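Local coordinates for genome polyprotein (Chicken sicinivirus JSY, PDB 6QWT), which is the 3Dpol portion of the viral polyprotein, an RNA-dependent RNA polymerase that probably copies the viral genome, at residues G9-P13 / Y112-L116; M91-N96 / L131-C135; I104-A110 / R120-F124; E141-L146 / H181-A185. One frame throughout, in Å; residues are numbered along the deposited sequence.

Interaction 1: G9-P13 / Y112-L116; sequences GGPPP and YPWCL
Tyr112 reaches from its loop to the proline run of 9-13 and ends on Pro11. From CB, the ring carbon CG is set anti to the backbone nitrogen (chi1 -163°), which carries the ring toward the 9-13 segment, at about a right angle to the side chains of Pro11 and Pro13. One face of the ring is covered by CB of Pro113, the residue behind a cis peptide bond, which lies 3.7 Å above the plane of the Tyr112 ring, toward the CD2-CE2 rim. Further out, CE1 of Tyr112 approaches CD of Pro13 at 4.1 Å, while CE2 lies 4.0 Å from O of Gly9, an edge contact in the ring plane. At the tip, OH of Tyr112 donates to O of Pro11 over 2.6 Å, arriving above the carbonyl plane, 42° out of it. Beside this bond, Leu116 packs CD2 against CB of Pro11 at 3.7 Å, crossing the pyrrolidine ring at about a right angle. Pro11 and Pro12 are extended, with backbone angles near those of polyproline II. They belong to the loop that follows strand 2-5, an outer strand of a five-stranded sheet probably belonging to the polymerase fingers. Having no N-H of their own, these prolines can offer only carbonyls and hydrocarbon, and the contact uses both: one short phenol-to-carbonyl bond with apolar packing around it.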
loop_
_atom_site.group_PDB
_atom_site.type_symbol
_atom_site.label_atom_id
_atom_site.label_comp_id
_atom_site.label_asym_id
_atom_site.label_seq_id
_atom_site.Cartn_x
_atom_site.Cartn_y
_atom_site.Cartn_z
ATOM N N GLY A 9 -20.542 6.967 -16.653
ATOM C CA GLY A 9 -19.788 6.417 -17.762
ATOM C C GLY A 9 -20.425 5.209 -18.418
ATOM O O GLY A 9 -19.859 4.639 -19.355
ATOM N N GLY A 10 -21.600 4.808 -17.939
ATOM C CA GLY A 10 -22.296 3.669 -18.485
ATOM C C GLY A 10 -23.100 2.942 -17.427
ATOM O O GLY A 10 -23.515 3.527 -16.421
ATOM N N PRO A 11 -23.345 1.651 -17.637
ATOM C CA PRO A 11 -24.062 0.858 -16.632
ATOM C C PRO A 11 -23.264 0.781 -15.343
ATOM O O PRO A 11 -22.043 0.569 -15.374
ATOM C CB PRO A 11 -24.195 -0.524 -17.293
ATOM C CG PRO A 11 -23.970 -0.282 -18.757
ATOM C CD PRO A 11 -22.993 0.851 -18.825
ATOM N N PRO A 12 -23.909 0.959 -14.195
ATOM C CA PRO A 12 -23.178 0.962 -12.926
ATOM C C PRO A 12 -22.810 -0.446 -12.498
ATOM O O PRO A 12 -23.536 -1.409 -12.794
ATOM C CB PRO A 12 -24.176 1.601 -11.951
ATOM C CG PRO A 12 -25.510 1.258 -12.513
ATOM C CD PRO A 12 -25.344 1.240 -14.013
ATOM N N PRO A 13 -21.683 -0.611 -11.812
ATOM C CA PRO A 13 -21.337 -1.914 -11.239
ATOM C C PRO A 13 -22.034 -2.127 -9.899
ATOM O O PRO A 13 -22.666 -1.229 -9.342
ATOM C CB PRO A 13 -19.818 -1.827 -11.065
ATOM C CG PRO A 13 -19.568 -0.375 -10.828
ATOM C CD PRO A 13 -20.605 0.378 -11.630
ATOM N N TYR A 112 -13.392 -0.931 -14.816
ATOM C CA TYR A 112 -14.507 -0.377 -15.573
ATOM C C TYR A 112 -14.026 0.170 -16.918
ATOM O O TYR A 112 -13.004 0.857 -16.976
ATOM C CB TYR A 112 -15.187 0.736 -14.777
ATOM C CG TYR A 112 -16.564 1.067 -15.284
ATOM C CD1 TYR A 112 -17.664 0.313 -14.898
ATOM C CD2 TYR A 112 -16.764 2.119 -16.168
ATOM C CE1 TYR A 112 -18.927 0.603 -15.372
ATOM C CE2 TYR A 112 -18.021 2.417 -16.646
ATOM C CZ TYR A 112 -19.098 1.656 -16.244
ATOM O OH TYR A 112 -20.352 1.950 -16.714
ATOM N N PRO A 113 -14.755 -0.097 -18.017
ATOM C CA PRO A 113 -16.011 -0.856 -18.050
ATOM C C PRO A 113 -15.843 -2.346 -18.349
ATOM O O PRO A 113 -16.851 -3.045 -18.457
ATOM C CB PRO A 113 -16.780 -0.175 -19.184
ATOM C CG PRO A 113 -15.698 0.198 -20.156
ATOM C CD PRO A 113 -14.459 0.509 -19.329
ATOM N N TRP A 114 -14.597 -2.816 -18.483
ATOM C CA TRP A 114 -14.366 -4.213 -18.842
ATOM C C TRP A 114 -14.970 -5.165 -17.816
ATOM O O TRP A 114 -15.594 -6.169 -18.181
ATOM C CB TRP A 114 -12.868 -4.484 -18.985
ATOM C CG TRP A 114 -12.099 -3.411 -19.699
ATOM C CD1 TRP A 114 -11.424 -2.369 -19.130
ATOM C CD2 TRP A 114 -11.911 -3.286 -21.115
ATOM N NE1 TRP A 114 -10.837 -1.600 -20.104
ATOM C CE2 TRP A 114 -11.120 -2.141 -21.331
ATOM C CE3 TRP A 114 -12.339 -4.028 -22.219
ATOM C CZ2 TRP A 114 -10.746 -1.721 -22.606
ATOM C CZ3 TRP A 114 -11.968 -3.610 -23.485
ATOM C CH2 TRP A 114 -11.179 -2.467 -23.668
ATOM N N CYS A 115 -14.816 -4.856 -16.528
ATOM C CA CYS A 115 -15.223 -5.746 -15.442
ATOM C C CYS A 115 -16.731 -5.964 -15.404
ATOM O O CYS A 115 -17.253 -6.607 -14.487
ATOM C CB CYS A 115 -14.754 -5.180 -14.105
ATOM S SG CYS A 115 -15.623 -3.667 -13.660
ATOM N N LEU A 116 -17.439 -5.419 -16.388
ATOM C CA LEU A 116 -18.876 -5.595 -16.509
ATOM C C LEU A 116 -19.243 -6.881 -17.234
ATOM O O LEU A 116 -20.258 -7.505 -16.904
ATOM C CB LEU A 116 -19.473 -4.398 -17.250
ATOM C CG LEU A 116 -20.855 -3.879 -16.875
ATOM C CD1 LEU A 116 -21.009 -3.790 -15.371
ATOM C CD2 LEU A 116 -21.059 -2.519 -17.519
#

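Interaction 2: M91-N96 / L131-C135; sequences MLEAIN and LYHPC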
loop_
_atom_site.group_PDB
_atom_site.type_symbol
_atom_site.label_atom_id
_atom_site.label_comp_id
_atom_site.label_asym_id
_atom_site.label_seq_id
_atom_site.Cartn_x
_atom_site.Cartn_y
_atom_site.Cartn_z
ATOM N N MET A 91 4.744 -1.118 -24.622
ATOM C CA MET A 91 3.462 -1.678 -24.210
ATOM C C MET A 91 3.592 -3.154 -23.859
ATOM O O MET A 91 2.977 -3.627 -22.894
ATOM C CB MET A 91 2.419 -1.486 -25.304
ATOM C CG MET A 91 1.044 -1.974 -24.894
ATOM S SD MET A 91 -0.181 -1.820 -26.190
ATOM C CE MET A 91 -0.148 -0.057 -26.497
ATOM N N LEU A 92 4.399 -3.893 -24.625
ATOM C CA LEU A 92 4.597 -5.311 -24.343
ATOM C C LEU A 92 5.376 -5.515 -23.052
ATOM O O LEU A 92 5.098 -6.452 -22.295
ATOM C CB LEU A 92 5.310 -5.980 -25.515
ATOM C CG LEU A 92 4.408 -6.379 -26.684
ATOM C CD1 LEU A 92 5.207 -6.477 -27.972
ATOM C CD2 LEU A 92 3.707 -7.693 -26.383
ATOM N N GLU A 93 6.362 -4.654 -22.784
ATOM C CA GLU A 93 7.087 -4.736 -21.519
ATOM C C GLU A 93 6.174 -4.412 -20.344
ATOM O O GLU A 93 6.249 -5.065 -19.296
ATOM C CB GLU A 93 8.290 -3.795 -21.536
ATOM C CG GLU A 93 9.530 -4.387 -22.182
ATOM C CD GLU A 93 10.633 -3.364 -22.378
ATOM O OE1 GLU A 93 10.315 -2.177 -22.604
ATOM O OE2 GLU A 93 11.819 -3.750 -22.308
ATOM N N ALA A 94 5.303 -3.413 -20.499
ATOM C CA ALA A 94 4.387 -3.065 -19.420
ATOM C C ALA A 94 3.421 -4.203 -19.117
ATOM O O ALA A 94 2.979 -4.354 -17.973
ATOM C CB ALA A 94 3.619 -1.789 -19.769
ATOM N N ILE A 95 3.096 -5.018 -20.120
ATOM C CA ILE A 95 2.179 -6.135 -19.914
ATOM C C ILE A 95 2.912 -7.341 -19.338
ATOM O O ILE A 95 2.485 -7.923 -18.336
ATOM C CB ILE A 95 1.468 -6.489 -21.234
ATOM C CG1 ILE A 95 0.505 -5.370 -21.637
ATOM C CG2 ILE A 95 0.737 -7.821 -21.108
ATOM C CD1 ILE A 95 -0.011 -5.493 -23.054
ATOM N N ASN A 96 4.033 -7.724 -19.956
ATOM C CA ASN A 96 4.707 -8.976 -19.632
ATOM C C ASN A 96 5.867 -8.826 -18.657
ATOM O O ASN A 96 6.265 -9.821 -18.043
ATOM C CB ASN A 96 5.212 -9.643 -20.914
ATOM C CG ASN A 96 4.081 -10.025 -21.848
ATOM O OD1 ASN A 96 3.383 -11.015 -21.625
ATOM N ND2 ASN A 96 3.887 -9.233 -22.897
ATOM N N LEU A 131 4.558 -14.174 -25.452
ATOM C CA LEU A 131 4.141 -13.094 -24.573
ATOM C C LEU A 131 2.670 -12.766 -24.793
ATOM O O LEU A 131 2.036 -13.225 -25.747
ATOM C CB LEU A 131 4.998 -11.845 -24.806
ATOM C CG LEU A 131 6.510 -12.028 -24.701
ATOM C CD1 LEU A 131 7.213 -10.733 -25.063
ATOM C CD2 LEU A 131 6.901 -12.493 -23.305
ATOM N N TYR A 132 2.135 -11.950 -23.890
ATOM C CA TYR A 132 0.750 -11.511 -23.967
ATOM C C TYR A 132 0.653 -10.262 -24.833
ATOM O O TYR A 132 1.415 -9.308 -24.645
ATOM C CB TYR A 132 0.196 -11.221 -22.573
ATOM C CG TYR A 132 -0.125 -12.451 -21.763
ATOM C CD1 TYR A 132 -1.147 -13.310 -22.143
ATOM C CD2 TYR A 132 0.592 -12.754 -20.611
ATOM C CE1 TYR A 132 -1.446 -14.437 -21.402
ATOM C CE2 TYR A 132 0.299 -13.878 -19.863
ATOM C CZ TYR A 132 -0.721 -14.717 -20.265
ATOM O OH TYR A 132 -1.019 -15.839 -19.525
ATOM N N HIS A 133 -0.287 -10.274 -25.775
ATOM C CA HIS A 133 -0.571 -9.120 -26.603
ATOM C C HIS A 133 -1.999 -8.648 -26.365
ATOM O O HIS A 133 -2.901 -9.475 -26.196
ATOM C CB HIS A 133 -0.384 -9.441 -28.093
ATOM C CG HIS A 133 1.018 -9.812 -28.460
ATOM N ND1 HIS A 133 1.777 -9.071 -29.344
ATOM C CD2 HIS A 133 1.801 -10.845 -28.068
ATOM C CE1 HIS A 133 2.966 -9.632 -29.475
ATOM N NE2 HIS A 133 3.006 -10.709 -28.712
ATOM N N PRO A 134 -2.238 -7.339 -26.337
ATOM C CA PRO A 134 -3.610 -6.855 -26.154
ATOM C C PRO A 134 -4.454 -7.112 -27.394
ATOM O O PRO A 134 -3.968 -7.041 -28.525
ATOM C CB PRO A 134 -3.426 -5.355 -25.904
ATOM C CG PRO A 134 -2.156 -5.020 -26.622
ATOM C CD PRO A 134 -1.273 -6.235 -26.484
ATOM N N CYS A 135 -5.732 -7.423 -27.168
ATOM C CA CYS A 135 -6.672 -7.519 -28.270
ATOM C C CYS A 135 -6.831 -6.145 -28.920
ATOM O O CYS A 135 -6.524 -5.122 -28.302
ATOM C CB CYS A 135 -8.019 -8.049 -27.775
ATOM S SG CYS A 135 -8.848 -6.995 -26.568
#
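His133 presents one ring face to Leu92, whose CD2 methyl stands 3.7 Å from the ring centroid and only 9° off the normal, a CH-pi contact made almost over the middle. At the edge of the same ring lies O of Leu131, and NE2 is bonded to Asp129, which would restrain the rotation of the imidazole. The Asn96 amide and the Tyr132 ring have planes 2° apart, but they are not stacked: OD1 meets the ring obliquely, and the amide spends its polar atoms on the Tyr132 backbone and not on the phenol. OD1 of Asn96 accepts from N of Tyr132 at 2.7 Å, with a nearly straight N-H. On the other branch, ND2 of Asn96 donates to O of Tyr132 at 3.0 Å, in the carbonyl plane and on a lone pair. With chi1 at -63°, CG of Asn96 stands beside its own backbone nitrogen, which lets ND2 make a second donation back to O of Leu92 in its own helix at 3.1 Å, so that three bonds hold the amide; the backbone N of Asn96 reaches this same oxygen from the opposite face. Strand 132-134 pairs antiparallel with strand 124-126 in a two-stranded hairpin, where the backbones of His133 and Asp125 are hydrogen-bonded, and Asn96 thus grips the edge that Tyr132 turns to the helix. Leu131 covers the amide with CB, 3.4 Å from ND2 of Asn96. Farther along the strand, at Pro134, the contact becomes apolar: CD1 of Ile95 meets CD of Pro134 at 3.7 Å, and SD of Met91 rests against CG of Pro134 at 3.8 Å.

Interaction 3: I104-A110 / R120-F124; sequences IDMNQSA and RRSLF
Arg120 runs as an extended chain from CG to NE into the curl of 104-110 and is gripped there by backbone carbonyls. Its NH1 donates to O of Asp105 at 2.7 Å, the oxygen lying 23° out of the guanidinium plane, while NE makes a weak bond to O of Ser109 at 2.9 Å. Two waters sit at the guanidinium edge, in its plane: one joins NH1 of Arg120 to N of Asp105, the other joins NH2 of Arg120 to O of Ser109. One face carries CB of Gln108, 3.7 Å above the plane and toward the rim. Nearer the backbone, CG of Arg120 lies 3.7 Å from CA of Ala110. The positive group is thus held mainly by carbonyl dipoles and water; the Asp105 carboxylate is not in contact with it and could act on it only at longer range.

Beside this centre Met106, its chain bent at chi2 and chi3, brings SD to 3.5 Å from CD2 of Phe124, an oblique Met-aromatic contact. CD1 of Ile104 comes from the opposite direction to CZ of Phe124 at 3.7 Å. Farther out, helix 180-189 supplies Ile180 and Ile183 against Arg120, and Tyr132 packs on Met106, Arg121 and Phe124.

The first part of the curl is helped by Asp105, whose OD2 accepts from N of Asn107 at 2.9 Å. This Asx turn coincides with the start of a type I beta turn from Asp105 to Gln108, closed by a weak backbone bond, a loop form clasped here around a buried arginine.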
loop_
_atom_site.group_PDB
_atom_site.type_symbol
_atom_site.label_atom_id
_atom_site.label_comp_id
_atom_site.label_asym_id
_atom_site.label_seq_id
_atom_site.Cartn_x
_atom_site.Cartn_y
_atom_site.Cartn_z
ATOM N N ILE A 104 1.852 -8.011 -15.368
ATOM C CA ILE A 104 0.598 -7.752 -14.672
ATOM C C ILE A 104 0.009 -9.057 -14.149
ATOM O O ILE A 104 0.270 -10.147 -14.674
ATOM C CB ILE A 104 -0.402 -7.027 -15.592
ATOM C CG1 ILE A 104 -0.686 -7.863 -16.841
ATOM C CG2 ILE A 104 0.115 -5.647 -15.972
ATOM C CD1 ILE A 104 -1.782 -7.293 -17.711
ATOM N N ASP A 105 -0.795 -8.940 -13.096
ATOM C CA ASP A 105 -1.526 -10.076 -12.543
ATOM C C ASP A 105 -2.770 -10.306 -13.390
ATOM O O ASP A 105 -3.703 -9.496 -13.369
ATOM C CB ASP A 105 -1.890 -9.809 -11.085
ATOM C CG ASP A 105 -2.351 -11.056 -10.361
ATOM O OD1 ASP A 105 -2.095 -11.158 -9.144
ATOM O OD2 ASP A 105 -2.971 -11.933 -11.001
ATOM N N MET A 106 -2.793 -11.413 -14.134
ATOM C CA MET A 106 -3.922 -11.699 -15.011
ATOM C C MET A 106 -5.179 -12.103 -14.249
ATOM O O MET A 106 -6.251 -12.189 -14.860
ATOM C CB MET A 106 -3.540 -12.796 -16.006
ATOM C CG MET A 106 -4.109 -12.600 -17.403
ATOM S SD MET A 106 -3.572 -11.071 -18.199
ATOM C CE MET A 106 -1.798 -11.310 -18.257
ATOM N N ASN A 107 -5.079 -12.342 -12.942
ATOM C CA ASN A 107 -6.226 -12.755 -12.148
ATOM C C ASN A 107 -6.942 -11.593 -11.474
ATOM O O ASN A 107 -8.012 -11.801 -10.891
ATOM C CB ASN A 107 -5.794 -13.768 -11.086
ATOM C CG ASN A 107 -5.443 -15.113 -11.681
ATOM O OD1 ASN A 107 -6.129 -15.602 -12.579
ATOM N ND2 ASN A 107 -4.368 -15.717 -11.190
ATOM N N GLN A 108 -6.389 -10.387 -11.532
ATOM C CA GLN A 108 -7.054 -9.245 -10.930
ATOM C C GLN A 108 -8.156 -8.728 -11.853
ATOM O O GLN A 108 -8.256 -9.105 -13.024
ATOM C CB GLN A 108 -6.042 -8.146 -10.609
ATOM C CG GLN A 108 -5.226 -8.414 -9.355
ATOM C CD GLN A 108 -4.296 -7.268 -9.006
ATOM O OE1 GLN A 108 -3.077 -7.434 -8.958
ATOM N NE2 GLN A 108 -4.868 -6.095 -8.755
ATOM N N SER A 109 -8.999 -7.858 -11.303
ATOM C CA SER A 109 -10.123 -7.326 -12.060
ATOM C C SER A 109 -9.639 -6.505 -13.250
ATOM O O SER A 109 -8.573 -5.886 -13.216
ATOM C CB SER A 109 -11.009 -6.462 -11.166
ATOM O OG SER A 109 -12.031 -5.836 -11.926
ATOM N N ALA A 110 -10.438 -6.511 -14.315
ATOM C CA ALA A 110 -10.128 -5.709 -15.490
ATOM C C ALA A 110 -10.574 -4.260 -15.348
ATOM O O ALA A 110 -10.182 -3.424 -16.170
ATOM C CB ALA A 110 -10.766 -6.329 -16.734
ATOM N N ARG A 120 -9.738 -10.171 -16.978
ATOM C CA ARG A 120 -8.488 -9.640 -17.513
ATOM C C ARG A 120 -7.907 -10.554 -18.583
ATOM O O ARG A 120 -7.482 -10.085 -19.646
ATOM C CB ARG A 120 -7.483 -9.427 -16.382
ATOM C CG ARG A 120 -7.252 -7.966 -16.042
ATOM C CD ARG A 120 -6.013 -7.774 -15.184
ATOM N NE ARG A 120 -6.048 -6.490 -14.494
ATOM C CZ ARG A 120 -5.095 -6.051 -13.681
ATOM N NH1 ARG A 120 -4.023 -6.794 -13.452
ATOM N NH2 ARG A 120 -5.216 -4.867 -13.098
ATOM N N ARG A 121 -7.889 -11.866 -18.323
ATOM C CA ARG A 121 -7.257 -12.807 -19.247
ATOM C C ARG A 121 -7.920 -12.790 -20.621
ATOM O O ARG A 121 -7.251 -13.033 -21.634
ATOM C CB ARG A 121 -7.288 -14.218 -18.651
ATOM C CG ARG A 121 -6.700 -15.302 -19.543
ATOM C CD ARG A 121 -5.253 -15.008 -19.912
ATOM N NE ARG A 121 -4.719 -15.974 -20.871
ATOM C CZ ARG A 121 -4.824 -15.852 -22.190
ATOM N NH1 ARG A 121 -5.444 -14.803 -22.715
ATOM N NH2 ARG A 121 -4.310 -16.779 -22.988
ATOM N N SER A 122 -9.218 -12.490 -20.683
ATOM C CA SER A 122 -9.933 -12.516 -21.954
ATOM C C SER A 122 -9.435 -11.464 -22.935
ATOM O O SER A 122 -9.608 -11.639 -24.146
ATOM C CB SER A 122 -11.430 -12.323 -21.718
ATOM O OG SER A 122 -11.964 -13.386 -20.945
ATOM N N LEU A 123 -8.824 -10.386 -22.451
ATOM C CA LEU A 123 -8.426 -9.274 -23.302
ATOM C C LEU A 123 -7.057 -9.458 -23.944
ATOM O O LEU A 123 -6.604 -8.559 -24.659
ATOM C CB LEU A 123 -8.445 -7.971 -22.497
ATOM C CG LEU A 123 -9.776 -7.644 -21.824
ATOM C CD1 LEU A 123 -9.581 -6.653 -20.689
ATOM C CD2 LEU A 123 -10.758 -7.108 -22.850
ATOM N N PHE A 124 -6.392 -10.592 -23.720
ATOM C CA PHE A 124 -5.048 -10.814 -24.234
ATOM C C PHE A 124 -4.983 -12.112 -25.026
ATOM O O PHE A 124 -5.673 -13.089 -24.717
ATOM C CB PHE A 124 -4.008 -10.860 -23.102
ATOM C CG PHE A 124 -3.957 -9.608 -22.272
ATOM C CD1 PHE A 124 -3.124 -8.560 -22.627
ATOM C CD2 PHE A 124 -4.738 -9.483 -21.135
ATOM C CE1 PHE A 124 -3.074 -7.407 -21.864
ATOM C CE2 PHE A 124 -4.692 -8.336 -20.368
ATOM C CZ PHE A 124 -3.858 -7.297 -20.732
HETATM O O HOH W 1 -1.522 -6.033 -12.108
HETATM O O HOH W 2 -8.352 -12.946 -15.785
HETATM O O HOH W 3 -7.588 -3.396 -13.905
#

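Interaction 4: E141-L146 / H181-A185; sequences EIEACL and HAIIA
His181 lies side by side with Glu141, the two side chains pointing the same way and CB of His181 3.8 Å from CB of Glu141. With chi1 at 63°, CG of His181 stands between its backbone nitrogen and carbonyl carbon, which lays the ring alongside the Glu141 side chain. OE2 of Glu141 hangs 4.0 Å above one face of the imidazole, near the rim, without bonding to it, and the carboxylate and ring planes are 46° apart. The indole NE1 of Trp114 is hydrogen-bonded to ND1 of His181, which must be the acceptor; this is consistent with a neutral imidazole whose proton is on NE2, and the two rings meet at a steep angle. Ile142 slides past His181 in the reverse direction, its CG1 3.9 Å from CB of His181. At Ala182 the approach is mainly by the backbone, its CA lying 3.9 Å from SG of Cys145, and its carbonyl oxygen bonds to Tyr271. Helices 136-147 and 180-189 meet here with their short segments at -62° and 8.4 Å apart, forming a buried helix pair that, from its place in the chain, probably belongs to the fingers of the polymerase. One turn beyond His181, Ile184 offers two branches to CD1 of Ile142: its own CD1 and CG2, each at 3.7 Å from that methyl. Ile95 of helix 91-96 covers Ile184 as well. Ala185 pushes its single methyl between two residues of the other helix, with CB 3.7 Å from CD2 of Leu146 and 4.0 Å from SG of Cys145.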
loop_
_atom_site.group_PDB
_atom_site.type_symbol
_atom_site.label_atom_id
_atom_site.label_comp_id
_atom_site.label_asym_id
_atom_site.label_seq_id
_atom_site.Cartn_x
_atom_site.Cartn_y
_atom_site.Cartn_z
ATOM N N GLU A 141 -7.670 1.276 -26.450
ATOM C CA GLU A 141 -7.989 1.998 -25.223
ATOM C C GLU A 141 -6.723 2.450 -24.505
ATOM O O GLU A 141 -6.686 3.547 -23.937
ATOM C CB GLU A 141 -8.851 1.127 -24.309
ATOM C CG GLU A 141 -10.313 1.067 -24.716
ATOM C CD GLU A 141 -10.967 2.434 -24.735
ATOM O OE1 GLU A 141 -11.045 3.041 -25.823
ATOM O OE2 GLU A 141 -11.400 2.905 -23.662
ATOM N N ILE A 142 -5.678 1.616 -24.516
ATOM C CA ILE A 142 -4.391 2.026 -23.956
ATOM C C ILE A 142 -3.858 3.242 -24.701
ATOM O O ILE A 142 -3.376 4.206 -24.095
ATOM C CB ILE A 142 -3.387 0.859 -24.002
ATOM C CG1 ILE A 142 -3.926 -0.350 -23.236
ATOM C CG2 ILE A 142 -2.026 1.296 -23.452
ATOM C CD1 ILE A 142 -3.164 -1.626 -23.516
ATOM N N GLU A 143 -3.944 3.213 -26.033
ATOM C CA GLU A 143 -3.474 4.333 -26.841
ATOM C C GLU A 143 -4.263 5.601 -26.533
ATOM O O GLU A 143 -3.683 6.677 -26.343
ATOM C CB GLU A 143 -3.577 3.979 -28.326
ATOM C CG GLU A 143 -2.630 4.754 -29.223
ATOM C CD GLU A 143 -1.183 4.354 -29.022
ATOM O OE1 GLU A 143 -0.317 5.252 -28.957
ATOM O OE2 GLU A 143 -0.913 3.137 -28.927
ATOM N N ALA A 144 -5.593 5.492 -26.480
ATOM C CA ALA A 144 -6.425 6.651 -26.166
ATOM C C ALA A 144 -6.146 7.179 -24.768
ATOM O O ALA A 144 -6.249 8.389 -24.529
ATOM C CB ALA A 144 -7.904 6.290 -26.306
ATOM N N CYS A 145 -5.798 6.293 -23.833
ATOM C CA CYS A 145 -5.476 6.735 -22.481
ATOM C C CYS A 145 -4.173 7.522 -22.447
ATOM O O CYS A 145 -4.037 8.462 -21.656
ATOM C CB CYS A 145 -5.398 5.534 -21.540
ATOM S SG CYS A 145 -5.276 5.983 -19.799
ATOM N N LEU A 146 -3.211 7.156 -23.298
ATOM C CA LEU A 146 -1.943 7.876 -23.333
ATOM C C LEU A 146 -2.117 9.301 -23.842
ATOM O O LEU A 146 -1.336 10.188 -23.477
ATOM C CB LEU A 146 -0.939 7.118 -24.196
ATOM C CG LEU A 146 -0.407 5.819 -23.594
ATOM C CD1 LEU A 146 0.351 5.021 -24.643
ATOM C CD2 LEU A 146 0.475 6.115 -22.388
ATOM N N HIS A 181 -6.682 -0.723 -19.015
ATOM C CA HIS A 181 -6.034 0.134 -20.004
ATOM C C HIS A 181 -5.353 1.331 -19.350
ATOM O O HIS A 181 -4.335 1.813 -19.857
ATOM C CB HIS A 181 -7.038 0.595 -21.067
ATOM C CG HIS A 181 -8.157 1.438 -20.535
ATOM N ND1 HIS A 181 -9.178 0.926 -19.763
ATOM C CD2 HIS A 181 -8.431 2.756 -20.691
ATOM C CE1 HIS A 181 -10.024 1.892 -19.453
ATOM N NE2 HIS A 181 -9.593 3.013 -20.003
ATOM N N ALA A 182 -5.886 1.819 -18.225
ATOM C CA ALA A 182 -5.203 2.880 -17.492
ATOM C C ALA A 182 -3.976 2.350 -16.763
ATOM O O ALA A 182 -2.996 3.084 -16.580
ATOM C CB ALA A 182 -6.158 3.541 -16.501
ATOM N N ILE A 183 -4.006 1.085 -16.345
ATOM C CA ILE A 183 -2.864 0.511 -15.643
ATOM C C ILE A 183 -1.701 0.293 -16.601
ATOM O O ILE A 183 -0.547 0.603 -16.279
ATOM C CB ILE A 183 -3.283 -0.790 -14.936
ATOM C CG1 ILE A 183 -3.927 -0.466 -13.587
ATOM C CG2 ILE A 183 -2.092 -1.720 -14.752
ATOM C CD1 ILE A 183 -4.954 -1.474 -13.150
ATOM N N ILE A 184 -1.983 -0.224 -17.799
ATOM C CA ILE A 184 -0.922 -0.472 -18.768
ATOM C C ILE A 184 -0.317 0.841 -19.255
ATOM O O ILE A 184 0.905 0.954 -19.413
ATOM C CB ILE A 184 -1.458 -1.328 -19.930
ATOM C CG1 ILE A 184 -1.841 -2.719 -19.420
ATOM C CG2 ILE A 184 -0.421 -1.446 -21.030
ATOM C CD1 ILE A 184 -2.550 -3.572 -20.446
ATOM N N ALA A 185 -1.154 1.856 -19.491
ATOM C CA ALA A 185 -0.629 3.169 -19.853
ATOM C C ALA A 185 0.238 3.741 -18.738
ATOM O O ALA A 185 1.280 4.351 -19.000
ATOM C CB ALA A 185 -1.775 4.124 -20.185
#

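From the N terminus, the loop after strand 2-5 is met first; interaction 1 closes it over about a hundred residues onto 112-116. Within that span helix 91-96 opens interaction 2, which ends at strand 132-134, so interactions 1 and 2 cross. Interaction 3 is nested inside the loop closed by interaction 2 and also crosses interaction 1. Backbone bonds between Ile95 and Ile104 and between Leu123 and Cys135 join interactions 2 and 3 directly. Interaction 4 follows in series, pairing helices 136-147 and 180-189. It touches the other three, through Trp114 on Glu141, Met91 on Ile142 and Ile183 on Arg120, tying loops, hairpin and helices together.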